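Local coordinates for protein SAM-dependent methyltransferase (PDB 3KR9) that probably transfers a methyl group from S-adenosylmethionine to N1 of an adenine in tRNA, using a class I Rossmann-like fold, at residues 74-79 against 86-91; 104-109 against 133-138; 8-13 against 27-32; 100-105 against 124-129; 147-152 against 185-190. One frame throughout, in Å; residues are numbered along the deposited sequence.

Contact 1: residues 74-79 against 86-91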
# COMPACT_ATOMS: atom_id res chain seq x y z
N ASN A 74 -7.59 -16.42 1.57
CA ASN A 74 -7.91 -15.00 1.54
C ASN A 74 -7.03 -14.19 2.50
O ASN A 74 -6.99 -14.47 3.71
CB ASN A 74 -9.34 -14.80 1.94
CG ASN A 74 -9.77 -13.36 1.81
OD1 ASN A 74 -9.56 -12.69 0.77
ND2 ASN A 74 -10.39 -12.88 2.85
N GLY A 75 -6.36 -13.19 1.95
CA GLY A 75 -5.57 -12.24 2.73
C GLY A 75 -4.57 -12.94 3.61
O GLY A 75 -3.76 -13.72 3.13
N LEU A 76 -4.60 -12.64 4.91
CA LEU A 76 -3.59 -13.17 5.84
C LEU A 76 -3.79 -14.64 6.20
O LEU A 76 -2.93 -15.26 6.84
CB LEU A 76 -3.48 -12.30 7.09
CG LEU A 76 -3.05 -10.85 6.84
CD1 LEU A 76 -2.79 -10.12 8.22
CD2 LEU A 76 -1.81 -10.72 5.88
N ALA A 77 -4.91 -15.23 5.79
CA ALA A 77 -5.02 -16.72 5.87
C ALA A 77 -3.89 -17.47 5.13
O ALA A 77 -3.69 -18.66 5.33
CB ALA A 77 -6.40 -17.20 5.35
N ALA A 78 -3.16 -16.78 4.25
CA ALA A 78 -2.04 -17.36 3.49
C ALA A 78 -0.79 -17.68 4.30
O ALA A 78 0.14 -18.28 3.77
CB ALA A 78 -1.65 -16.39 2.36
N PHE A 79 -0.75 -17.26 5.57
CA PHE A 79 0.39 -17.62 6.37
C PHE A 79 0.06 -17.87 7.83
O PHE A 79 -1.08 -17.65 8.28
CB PHE A 79 1.52 -16.57 6.25
CG PHE A 79 1.39 -15.38 7.21
CD1 PHE A 79 2.45 -15.06 8.07
CD2 PHE A 79 0.24 -14.59 7.24
CE1 PHE A 79 2.38 -13.99 8.93
CE2 PHE A 79 0.17 -13.47 8.11
CZ PHE A 79 1.25 -13.17 8.95
N SER A 86 8.83 -12.23 7.57
CA SER A 86 9.34 -11.00 8.22
C SER A 86 8.81 -9.75 7.52
O SER A 86 8.84 -8.66 8.10
CB SER A 86 10.89 -10.98 8.25
OG SER A 86 11.42 -11.12 6.91
N VAL A 87 8.35 -9.89 6.28
CA VAL A 87 7.86 -8.72 5.48
C VAL A 87 6.58 -9.15 4.72
O VAL A 87 6.52 -10.25 4.23
CB VAL A 87 8.93 -8.25 4.44
CG1 VAL A 87 8.46 -7.05 3.62
CG2 VAL A 87 10.28 -7.93 5.15
N ILE A 88 5.58 -8.26 4.63
CA ILE A 88 4.37 -8.50 3.92
C ILE A 88 4.17 -7.27 3.02
O ILE A 88 4.37 -6.14 3.45
CB ILE A 88 3.16 -8.65 4.88
CG1 ILE A 88 3.30 -9.91 5.77
CG2 ILE A 88 1.85 -8.79 4.10
CD1 ILE A 88 2.23 -9.89 6.93
N THR A 89 3.89 -7.55 1.75
CA THR A 89 3.53 -6.53 0.79
C THR A 89 2.06 -6.78 0.49
O THR A 89 1.66 -7.94 0.35
CB THR A 89 4.35 -6.73 -0.53
OG1 THR A 89 4.37 -8.10 -0.90
CG2 THR A 89 5.88 -6.35 -0.30
N ILE A 90 1.28 -5.70 0.34
CA ILE A 90 -0.11 -5.77 -0.04
C ILE A 90 -0.25 -4.54 -0.93
O ILE A 90 -0.20 -3.40 -0.45
CB ILE A 90 -1.14 -5.64 1.18
CG1 ILE A 90 -0.75 -6.58 2.33
CG2 ILE A 90 -2.58 -5.95 0.67
CD1 ILE A 90 -1.78 -6.65 3.57
N ALA A 91 -0.42 -4.77 -2.23
CA ALA A 91 -0.34 -3.71 -3.22
C ALA A 91 -1.50 -3.89 -4.20
O ALA A 91 -1.98 -5.02 -4.39
CB ALA A 91 0.98 -3.83 -3.97

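Contact 2: residues 104-109 against 133-138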
# COMPACT_ATOMS: atom_id res chain seq x y z
N GLU A 104 -8.54 -8.68 9.88
CA GLU A 104 -8.80 -10.12 9.98
C GLU A 104 -7.61 -11.00 10.33
O GLU A 104 -7.77 -12.04 10.95
CB GLU A 104 -9.47 -10.62 8.71
CG GLU A 104 -10.71 -9.81 8.38
CD GLU A 104 -11.70 -10.61 7.57
OE1 GLU A 104 -11.26 -11.28 6.62
OE2 GLU A 104 -12.92 -10.57 7.90
N GLY A 105 -6.39 -10.62 9.95
CA GLY A 105 -5.29 -11.43 10.41
C GLY A 105 -4.43 -10.76 11.48
O GLY A 105 -3.28 -11.12 11.65
N LEU A 106 -5.02 -9.82 12.23
CA LEU A 106 -4.28 -8.94 13.15
C LEU A 106 -3.47 -9.73 14.18
O LEU A 106 -2.31 -9.36 14.52
CB LEU A 106 -5.24 -7.90 13.78
CG LEU A 106 -4.73 -6.84 14.77
CD1 LEU A 106 -3.75 -5.90 14.08
CD2 LEU A 106 -5.93 -6.03 15.49
N GLY A 107 -4.03 -10.84 14.62
CA GLY A 107 -3.34 -11.71 15.56
C GLY A 107 -2.02 -12.34 15.11
O GLY A 107 -1.33 -12.91 15.94
N LYS A 108 -1.66 -12.26 13.82
CA LYS A 108 -0.40 -12.90 13.29
C LYS A 108 0.70 -11.92 12.96
O LYS A 108 1.79 -12.30 12.55
CB LYS A 108 -0.69 -13.64 11.97
CG LYS A 108 -1.78 -14.72 12.05
CD LYS A 108 -2.11 -15.21 10.63
CE LYS A 108 -3.08 -16.32 10.67
NZ LYS A 108 -3.40 -16.68 9.31
N LEU A 109 0.43 -10.66 13.13
CA LEU A 109 1.30 -9.63 12.65
C LEU A 109 2.40 -9.26 13.66
O LEU A 109 3.36 -8.61 13.27
CB LEU A 109 0.47 -8.41 12.33
CG LEU A 109 -0.52 -8.52 11.19
CD1 LEU A 109 -1.25 -7.17 11.02
CD2 LEU A 109 0.21 -8.93 9.89
N HIS A 133 -4.12 0.66 15.56
CA HIS A 133 -3.86 -0.77 15.81
C HIS A 133 -2.42 -0.99 16.09
O HIS A 133 -1.90 -2.08 15.90
CB HIS A 133 -4.34 -1.67 14.65
CG HIS A 133 -5.83 -1.69 14.53
ND1 HIS A 133 -6.61 -2.69 15.08
CD2 HIS A 133 -6.69 -0.79 14.00
CE1 HIS A 133 -7.89 -2.41 14.88
NE2 HIS A 133 -7.97 -1.26 14.23
N GLY A 134 -1.76 0.06 16.55
CA GLY A 134 -0.42 -0.12 17.08
C GLY A 134 0.68 -0.18 16.00
O GLY A 134 1.71 -0.83 16.22
N PHE A 135 0.48 0.50 14.87
CA PHE A 135 1.51 0.57 13.80
C PHE A 135 1.97 1.98 13.56
O PHE A 135 1.17 2.93 13.67
CB PHE A 135 0.94 -0.06 12.46
CG PHE A 135 0.69 -1.50 12.57
CD1 PHE A 135 1.77 -2.39 12.60
CD2 PHE A 135 -0.64 -2.01 12.70
CE1 PHE A 135 1.56 -3.76 12.72
CE2 PHE A 135 -0.86 -3.36 12.83
CZ PHE A 135 0.21 -4.26 12.86
N GLN A 136 3.24 2.15 13.17
CA GLN A 136 3.76 3.48 12.81
C GLN A 136 4.28 3.46 11.37
O GLN A 136 4.86 2.49 10.93
CB GLN A 136 4.90 3.95 13.76
CG GLN A 136 6.04 2.93 13.92
CD GLN A 136 7.25 3.45 14.75
OE1 GLN A 136 7.42 4.64 14.91
NE2 GLN A 136 8.08 2.54 15.24
N ILE A 137 4.12 4.57 10.67
CA ILE A 137 4.65 4.71 9.35
C ILE A 137 6.09 5.09 9.56
O ILE A 137 6.39 5.95 10.42
CB ILE A 137 3.84 5.75 8.57
CG1 ILE A 137 2.40 5.18 8.33
CG2 ILE A 137 4.50 6.10 7.23
CD1 ILE A 137 1.38 6.28 7.91
N VAL A 138 6.98 4.43 8.83
CA VAL A 138 8.43 4.75 8.91
C VAL A 138 8.99 5.22 7.57
O VAL A 138 10.17 5.63 7.49
CB VAL A 138 9.28 3.54 9.38
CG1 VAL A 138 8.85 3.03 10.78
CG2 VAL A 138 9.31 2.45 8.30

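Contact 3: residues 8-13 against 27-32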
# COMPACT_ATOMS: atom_id res chain seq x y z
N LEU A 8 9.21 -0.05 -6.84
CA LEU A 8 9.29 0.83 -5.69
C LEU A 8 8.92 0.12 -4.38
O LEU A 8 9.61 0.30 -3.36
CB LEU A 8 8.41 2.06 -5.94
CG LEU A 8 9.25 3.08 -6.72
CD1 LEU A 8 10.23 2.47 -7.71
CD2 LEU A 8 8.41 4.21 -7.37
N VAL A 9 7.85 -0.70 -4.42
CA VAL A 9 7.45 -1.57 -3.29
C VAL A 9 8.62 -2.47 -2.92
O VAL A 9 9.08 -2.52 -1.74
CB VAL A 9 6.18 -2.43 -3.65
CG1 VAL A 9 6.01 -3.62 -2.69
CG2 VAL A 9 4.93 -1.58 -3.63
N ALA A 10 9.18 -3.08 -3.96
CA ALA A 10 10.32 -3.99 -3.84
C ALA A 10 11.47 -3.38 -3.07
O ALA A 10 12.26 -4.11 -2.45
CB ALA A 10 10.87 -4.31 -5.24
N SER A 11 11.63 -2.07 -3.21
CA SER A 11 12.90 -1.49 -2.71
C SER A 11 12.85 -1.39 -1.18
O SER A 11 13.90 -1.19 -0.52
CB SER A 11 13.14 -0.14 -3.30
OG SER A 11 12.16 0.78 -2.86
N PHE A 12 11.64 -1.54 -0.63
CA PHE A 12 11.51 -1.55 0.80
C PHE A 12 11.58 -2.95 1.37
O PHE A 12 11.60 -3.10 2.59
CB PHE A 12 10.26 -0.83 1.25
CG PHE A 12 10.30 0.67 1.00
CD1 PHE A 12 11.10 1.51 1.80
CD2 PHE A 12 9.51 1.23 0.00
CE1 PHE A 12 11.09 2.88 1.60
CE2 PHE A 12 9.49 2.60 -0.20
CZ PHE A 12 10.28 3.43 0.60
N VAL A 13 11.71 -3.96 0.52
CA VAL A 13 11.74 -5.33 1.06
C VAL A 13 13.10 -5.69 1.55
O VAL A 13 14.01 -5.87 0.74
CB VAL A 13 11.24 -6.40 0.05
CG1 VAL A 13 11.31 -7.83 0.65
CG2 VAL A 13 9.86 -6.04 -0.40
N ALA A 27 2.72 -13.80 -9.29
CA ALA A 27 3.92 -14.02 -8.52
C ALA A 27 5.19 -13.30 -9.08
O ALA A 27 6.32 -13.67 -8.74
CB ALA A 27 4.15 -15.56 -8.29
N TYR A 28 5.03 -12.22 -9.86
CA TYR A 28 6.22 -11.64 -10.52
C TYR A 28 7.13 -10.96 -9.47
O TYR A 28 8.36 -11.01 -9.52
CB TYR A 28 5.78 -10.62 -11.57
CG TYR A 28 5.12 -11.26 -12.80
CD1 TYR A 28 5.39 -12.60 -13.17
CD2 TYR A 28 4.27 -10.52 -13.59
CE1 TYR A 28 4.75 -13.17 -14.32
CE2 TYR A 28 3.64 -11.06 -14.74
CZ TYR A 28 3.89 -12.36 -15.10
OH TYR A 28 3.28 -12.80 -16.26
N LEU A 29 6.51 -10.34 -8.48
CA LEU A 29 7.30 -9.65 -7.44
C LEU A 29 8.19 -10.64 -6.62
O LEU A 29 9.44 -10.50 -6.57
CB LEU A 29 6.39 -8.78 -6.57
CG LEU A 29 7.01 -8.20 -5.29
CD1 LEU A 29 8.06 -7.16 -5.73
CD2 LEU A 29 5.87 -7.53 -4.45
N PRO A 30 7.57 -11.64 -6.00
CA PRO A 30 8.41 -12.63 -5.34
C PRO A 30 9.44 -13.35 -6.26
O PRO A 30 10.58 -13.59 -5.83
CB PRO A 30 7.41 -13.64 -4.72
CG PRO A 30 6.06 -13.28 -5.33
CD PRO A 30 6.12 -11.88 -5.80
N ILE A 31 9.02 -13.73 -7.47
CA ILE A 31 9.94 -14.33 -8.41
C ILE A 31 11.17 -13.44 -8.67
O ILE A 31 12.31 -13.88 -8.51
CB ILE A 31 9.24 -14.72 -9.72
CG1 ILE A 31 8.26 -15.87 -9.46
CG2 ILE A 31 10.31 -15.04 -10.83
CD1 ILE A 31 7.34 -16.24 -10.68
N GLU A 32 10.92 -12.20 -9.02
CA GLU A 32 11.93 -11.23 -9.19
C GLU A 32 12.88 -11.09 -7.98
O GLU A 32 14.10 -11.02 -8.16
CB GLU A 32 11.26 -9.87 -9.42
CG GLU A 32 12.29 -8.75 -9.43
CD GLU A 32 13.26 -8.82 -10.65
OE1 GLU A 32 12.93 -9.48 -11.66
OE2 GLU A 32 14.32 -8.17 -10.56

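Contact 4: residues 100-105 against 124-129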
# COMPACT_ATOMS: atom_id res chain seq x y z
N ARG A 100 -9.05 -4.10 5.89
CA ARG A 100 -9.83 -5.31 6.24
C ARG A 100 -8.94 -6.54 6.28
O ARG A 100 -9.02 -7.39 7.18
CB ARG A 100 -10.95 -5.51 5.22
CG ARG A 100 -11.97 -6.58 5.53
CD ARG A 100 -12.83 -6.75 4.24
NE ARG A 100 -14.07 -7.43 4.56
CZ ARG A 100 -14.23 -8.75 4.49
NH1 ARG A 100 -13.25 -9.55 4.02
NH2 ARG A 100 -15.38 -9.28 4.85
N ILE A 101 -8.07 -6.69 5.29
CA ILE A 101 -7.17 -7.84 5.35
C ILE A 101 -6.23 -7.80 6.58
O ILE A 101 -5.95 -8.82 7.19
CB ILE A 101 -6.19 -7.89 4.08
CG1 ILE A 101 -7.02 -8.25 2.82
CG2 ILE A 101 -5.02 -8.89 4.38
CD1 ILE A 101 -6.35 -7.77 1.49
N LEU A 102 -5.76 -6.61 6.95
CA LEU A 102 -4.84 -6.52 8.10
C LEU A 102 -5.66 -6.85 9.36
O LEU A 102 -5.20 -7.56 10.24
CB LEU A 102 -4.27 -5.11 8.21
CG LEU A 102 -3.25 -4.79 7.08
CD1 LEU A 102 -2.61 -3.39 7.20
CD2 LEU A 102 -2.18 -5.85 7.17
N GLU A 103 -6.89 -6.36 9.41
CA GLU A 103 -7.72 -6.52 10.62
C GLU A 103 -8.04 -7.98 10.89
O GLU A 103 -7.82 -8.48 11.97
CB GLU A 103 -9.02 -5.74 10.50
CG GLU A 103 -10.03 -6.11 11.57
CD GLU A 103 -10.01 -5.14 12.72
OE1 GLU A 103 -10.23 -3.93 12.46
OE2 GLU A 103 -9.85 -5.57 13.88
N GLU A 104 -8.54 -8.68 9.88
CA GLU A 104 -8.80 -10.12 9.98
C GLU A 104 -7.61 -11.00 10.33
O GLU A 104 -7.77 -12.04 10.95
CB GLU A 104 -9.47 -10.62 8.71
CG GLU A 104 -10.71 -9.81 8.38
CD GLU A 104 -11.70 -10.61 7.57
OE1 GLU A 104 -11.26 -11.28 6.62
OE2 GLU A 104 -12.92 -10.57 7.90
N GLY A 105 -6.39 -10.62 9.95
CA GLY A 105 -5.29 -11.43 10.41
C GLY A 105 -4.43 -10.76 11.48
O GLY A 105 -3.28 -11.12 11.65
N ASP A 124 -5.92 7.88 3.55
CA ASP A 124 -6.22 8.50 4.82
C ASP A 124 -6.86 7.53 5.79
O ASP A 124 -6.32 7.40 6.89
CB ASP A 124 -7.04 9.80 4.66
CG ASP A 124 -8.39 9.61 3.96
OD1 ASP A 124 -8.62 8.64 3.23
OD2 ASP A 124 -9.22 10.53 4.10
N ASP A 125 -7.94 6.81 5.38
CA ASP A 125 -8.57 5.79 6.27
C ASP A 125 -7.63 4.65 6.60
O ASP A 125 -7.67 4.11 7.68
CB ASP A 125 -9.87 5.14 5.66
CG ASP A 125 -10.88 6.20 5.20
OD1 ASP A 125 -11.07 7.17 5.93
OD2 ASP A 125 -11.44 6.10 4.09
N LEU A 126 -6.76 4.27 5.70
CA LEU A 126 -5.79 3.25 6.11
C LEU A 126 -4.81 3.82 7.21
O LEU A 126 -4.31 3.07 8.04
CB LEU A 126 -4.93 2.80 4.89
CG LEU A 126 -3.80 1.79 5.10
CD1 LEU A 126 -4.26 0.48 5.83
CD2 LEU A 126 -3.22 1.44 3.66
N ARG A 127 -4.48 5.11 7.14
CA ARG A 127 -3.47 5.66 8.08
C ARG A 127 -4.12 5.67 9.48
O ARG A 127 -3.48 5.42 10.48
CB ARG A 127 -3.01 7.06 7.65
CG ARG A 127 -2.09 7.07 6.46
CD ARG A 127 -1.42 8.50 6.29
NE ARG A 127 -0.53 8.51 5.13
CZ ARG A 127 -0.94 8.81 3.90
NH1 ARG A 127 -2.19 9.23 3.68
NH2 ARG A 127 -0.07 8.76 2.90
N ILE A 128 -5.43 5.97 9.51
CA ILE A 128 -6.23 5.97 10.79
C ILE A 128 -6.26 4.56 11.35
O ILE A 128 -6.00 4.29 12.53
CB ILE A 128 -7.65 6.52 10.48
CG1 ILE A 128 -7.54 8.01 10.21
CG2 ILE A 128 -8.73 6.15 11.62
CD1 ILE A 128 -8.69 8.58 9.42
N TRP A 129 -6.54 3.63 10.48
CA TRP A 129 -6.56 2.23 10.92
C TRP A 129 -5.22 1.82 11.50
O TRP A 129 -5.16 1.24 12.61
CB TRP A 129 -6.92 1.30 9.75
CG TRP A 129 -7.13 -0.06 10.28
CD1 TRP A 129 -8.30 -0.58 10.75
CD2 TRP A 129 -6.13 -1.06 10.47
NE1 TRP A 129 -8.07 -1.87 11.22
CE2 TRP A 129 -6.74 -2.17 11.09
CE3 TRP A 129 -4.74 -1.11 10.23
CZ2 TRP A 129 -6.04 -3.34 11.41
CZ3 TRP A 129 -4.04 -2.26 10.58
CH2 TRP A 129 -4.71 -3.38 11.12

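Contact 5: residues 147-152 against 185-190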
# COMPACT_ATOMS: atom_id res chain seq x y z
N GLY A 147 -0.14 8.08 -15.93
CA GLY A 147 -1.07 9.15 -15.61
C GLY A 147 -1.90 8.95 -14.34
O GLY A 147 -2.77 9.75 -14.05
N LYS A 148 -1.68 7.87 -13.58
CA LYS A 148 -2.28 7.84 -12.25
C LYS A 148 -1.22 7.85 -11.15
O LYS A 148 -0.04 7.61 -11.39
CB LYS A 148 -3.29 6.69 -12.08
CG LYS A 148 -4.48 6.80 -13.01
CD LYS A 148 -5.18 5.43 -13.21
CE LYS A 148 -6.42 5.27 -12.33
NZ LYS A 148 -7.69 5.75 -13.01
N PHE A 149 -1.66 8.17 -9.93
CA PHE A 149 -0.76 8.38 -8.78
C PHE A 149 -0.95 7.29 -7.73
O PHE A 149 -2.09 6.98 -7.35
CB PHE A 149 -1.05 9.72 -8.14
CG PHE A 149 -0.93 10.85 -9.09
CD1 PHE A 149 0.33 11.27 -9.54
CD2 PHE A 149 -2.05 11.46 -9.58
CE1 PHE A 149 0.43 12.30 -10.47
CE2 PHE A 149 -1.96 12.47 -10.53
CZ PHE A 149 -0.70 12.90 -10.97
N TYR A 150 0.14 6.76 -7.23
CA TYR A 150 0.09 5.65 -6.27
C TYR A 150 0.97 5.95 -5.05
O TYR A 150 2.19 6.23 -5.20
CB TYR A 150 0.58 4.34 -6.94
CG TYR A 150 -0.28 3.95 -8.12
CD1 TYR A 150 -1.47 3.26 -7.92
CD2 TYR A 150 0.06 4.33 -9.42
CE1 TYR A 150 -2.29 2.92 -8.98
CE2 TYR A 150 -0.77 3.99 -10.50
CZ TYR A 150 -1.92 3.28 -10.27
OH TYR A 150 -2.74 2.95 -11.32
N GLU A 151 0.40 5.85 -3.85
CA GLU A 151 1.20 6.02 -2.61
C GLU A 151 1.61 4.63 -2.11
O GLU A 151 0.89 3.65 -2.34
CB GLU A 151 0.35 6.72 -1.54
CG GLU A 151 -0.08 8.13 -1.97
CD GLU A 151 -0.77 8.86 -0.86
OE1 GLU A 151 -0.71 8.36 0.27
OE2 GLU A 151 -1.40 9.92 -1.10
N ILE A 152 2.80 4.56 -1.51
CA ILE A 152 3.33 3.35 -0.84
C ILE A 152 3.63 3.72 0.65
O ILE A 152 4.37 4.69 0.91
CB ILE A 152 4.66 2.87 -1.52
CG1 ILE A 152 4.40 2.45 -2.98
CG2 ILE A 152 5.37 1.76 -0.70
CD1 ILE A 152 5.67 2.33 -3.80
N TRP A 185 -1.81 16.43 -5.96
CA TRP A 185 -2.72 17.25 -5.14
C TRP A 185 -3.27 18.51 -5.86
O TRP A 185 -4.43 18.89 -5.69
CB TRP A 185 -2.09 17.55 -3.76
CG TRP A 185 -2.13 16.30 -2.91
CD1 TRP A 185 -1.08 15.46 -2.60
CD2 TRP A 185 -3.30 15.69 -2.36
NE1 TRP A 185 -1.54 14.40 -1.84
CE2 TRP A 185 -2.90 14.50 -1.70
CE3 TRP A 185 -4.65 16.03 -2.36
CZ2 TRP A 185 -3.79 13.68 -1.04
CZ3 TRP A 185 -5.52 15.21 -1.71
CH2 TRP A 185 -5.09 14.05 -1.07
N GLN A 186 -2.43 19.08 -6.71
CA GLN A 186 -2.84 20.13 -7.62
C GLN A 186 -3.98 19.65 -8.49
O GLN A 186 -4.95 20.35 -8.70
CB GLN A 186 -1.64 20.51 -8.51
CG GLN A 186 -1.44 21.99 -8.76
CD GLN A 186 -0.44 22.61 -7.79
OE1 GLN A 186 0.58 23.21 -8.19
NE2 GLN A 186 -0.73 22.47 -6.49
N LYS A 187 -3.88 18.43 -9.01
CA LYS A 187 -4.94 17.91 -9.86
C LYS A 187 -6.19 17.70 -9.00
O LYS A 187 -7.32 18.01 -9.40
CB LYS A 187 -4.49 16.63 -10.61
CG LYS A 187 -5.18 16.42 -11.98
CD LYS A 187 -4.93 15.01 -12.54
CE LYS A 187 -5.84 14.69 -13.75
NZ LYS A 187 -5.29 15.23 -15.06
N GLU A 188 -5.98 17.22 -7.78
CA GLU A 188 -7.13 17.05 -6.89
C GLU A 188 -7.76 18.39 -6.50
O GLU A 188 -8.97 18.49 -6.37
CB GLU A 188 -6.76 16.23 -5.66
CG GLU A 188 -7.96 15.94 -4.80
CD GLU A 188 -9.02 15.04 -5.48
OE1 GLU A 188 -8.65 14.24 -6.35
OE2 GLU A 188 -10.21 15.14 -5.11
N ALA A 189 -6.94 19.41 -6.27
CA ALA A 189 -7.48 20.76 -6.02
C ALA A 189 -8.39 21.24 -7.17
O ALA A 189 -9.53 21.65 -6.95
CB ALA A 189 -6.37 21.73 -5.81
N GLU A 190 -7.91 21.14 -8.41
CA GLU A 190 -8.77 21.56 -9.52
C GLU A 190 -10.04 20.74 -9.66
O GLU A 190 -11.10 21.30 -9.94
CB GLU A 190 -8.01 21.70 -10.85
CG GLU A 190 -7.46 20.45 -11.42
CD GLU A 190 -6.22 20.75 -12.26
OE1 GLU A 190 -5.39 21.57 -11.81
OE2 GLU A 190 -6.09 20.17 -13.37
O HOH W 1 -0.41 12.25 -0.41

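Contact 1: residues 74-79 against 86-91
The carbonyl oxygen of L76 is gripped twice: L76 O accepts the backbone N of F79 at 3.2 Å, and the amine of K108 also bonds to it. K108 NZ reaches F79 O as well, so one lysine joins L76, the first residue of the 3-10 turn 76-78, to F79 just after it. A77 N to N74 O at 3.0 Å secures the start of the same turn. With the backbone folded this way, L76 and F79 present their side chains to one residue of the strand, I88. The terminal methyl I88 CD1 meets F79 CZ at 4.0 Å, the two side chains crossing at about a right angle. The phenyl group hangs between its own backbone N and carbonyl carbon (chi1 86°), with L76 CB at its edge in the ring plane. L76 CD2 adds a looser touch on I88 CD1 at 4.3 Å. This is a buried, wholly apolar meeting of the loop with one side of strand 87-93. L109 completes it by touching both L76 and I88, while F79 also rests on L20. Two residues along, I90 packs against I101 and L102, placing the contact at the flank of helix 95-104, over a strand that lies between strands 17-22 and 114-119.

Contact 2: residues 104-109 against 133-138
L106 and L109 approach the ring of F135 from the connection that follows helix 95-104. L109 CD1 lies 3.7 Å from F135 CZ, coming obliquely to the ring. L106 meets the neighbouring ring atom: its CD1 sits near the ring plane, 4.0 Å from F135 CE2, the two side chains running antiparallel alongside one another. The second kind of interaction sets a methyl against an imidazole. L106 carries CG on the far side from its main-chain nitrogen (chi1 -179°), which turns one methyl to each aromatic residue; its CD2 comes to the edge of H133, 3.4 Å from ND1, near the plane of that ring. The third kind is polar but stays within the turn, where K108 N bonds to G105 O at 2.9 Å and holds the loop in the bend from which both leucines project. H133 is itself stacked on W129, and W129 also touches L106 and F135. Cohesion across the contact therefore rests on shape and burial: F135 and L109 lie inside, L106 and H133 form the partly exposed margin, and ND1 meets a methyl group there without gaining a polar partner from the loop.

Contact 3: residues 8-13 against 27-32
The forked end of L29 receives both touches from the N-terminal helix. A10 CB lies 4.0 Å from L29 CD1, and V9 CG1 lies 4.3 Å from L29 CD2, so each branch has its own neighbour. An extended first torsion (chi1 169°) lets L29 stretch from helix 28-35 toward V9 and A10. One shell out, backbone bonds set both partners. A type I turn, with V13 N on A10 O at 3.0 Å, follows directly, and L8 O takes two donors, S11 N at 3.1 Å and S11 OG at 2.6 Å. On the other segment A27 stands at the N-cap position. Further out, Q38 NE2 bonds to both A10 O and V13 O, and R36, which touches A10, forms a salt bridge with E32. Helix 4-10 precedes strand 17-22 and helix 28-35 follows it, so the contact joins the helices flanking that strand in the chain; V9 also touches I152. Polar bonds thus fix the backbones, while the join is a buried patch of aliphatic carbon, held by dispersion and burial.

Contact 4: residues 100-105 against 124-129
A first torsion near 180° (chi1 -171°) extends the indole of W129 away from its own main-chain nitrogen and out from helix 123-132 toward helix 95-104; E103 starts out in the same sense and then bends at chi2, bringing its carboxylate round to the indole nitrogen. The resulting hydrogen bond, W129 NE1 to E103 OE1 at 3.2 Å, is almost perfectly straight, with an N-H...O angle of 177°. The oxygen lies in the ring plane, yet it is approached from above its own carboxylate, 52° out of that plane, and the two flat groups stand nearly perpendicular. The six-membered part of the indole goes deeper. W129 CH2 presses on L102 CB at 3.4 Å, W129 CZ3 meets L102 CD1 at 3.8 Å, and W129 CZ2 runs close to the backbone, 3.7 Å from E103 CA. L126 supplies a lighter touch, its CD1 4.4 Å from L102 CD1. The indole lies between segments 100-104 and 124-129, nearly parallel helices whose axes come within 11.4 Å. Helix 95-104 follows strand 87-93 and helix 123-132 follows strand 114-119, parallel neighbours in the sheet of this Rossmann-like fold. The chemistry is divided along a single ring: carbon is buried against L102, while the polar N-H is answered at the exposed margin by a probably ionised carboxylate, which, with the packing on L102, helps to fix the rotation of the indole.

Contact 5: residues 147-152 against 185-190
F149 is the first residue of strand 148-157 to meet the helix, just past the turn at G147, whose phi is positive. The edge of its ring comes against the aliphatic part of a lysine, F149 CE2 lying 4.4 Å from K187 CD, near the ring plane. V180, Q183 and K184 of the same helix also touch F149. Two residues on, E151 points to the same side of the strand and deals with W185 mainly through water. The bridging water donates to E151 OE2 at 2.6 Å and accepts from W185 NE1 at 2.8 Å, lying in the plane of the indole. Direct contact is marginal, E151 OE2 to W185 CZ2 being 4.5 Å. E151 is a buried charge with both oxygens answered: OE2 by K184, OE1 by R127, which would probably keep it ionised. Here the antiparallel strand pair 135-145 and 148-157, the hairpin that ends the sheet of class I methyltransferases, meets helix 179-198, part of a C-terminal helical extension added to that fold.

Contact 3 comes first along the chain, then contact 1, then contacts 4 and 2, which start from the same helix end and share E104 and G105, and last contact 5. Contacts 2 and 4 are nearest, with centres about 8 Å apart, and form one continuous patch; contact 1 adjoins both, its centre about 12 to 13 Å from theirs. Contact 3 joins contact 1 where V9 packs on T89 of strand 87-93, and contact 5 where L8 meets I152. The centre of contact 5 is about 27 Å from those of contacts 1 and 2, on the opposite side of the chain's centre, yet the R127-E151 salt bridge ties it to contact 4. Together they bind the Rossmann-like sheet to its helices and to the C-terminal extension.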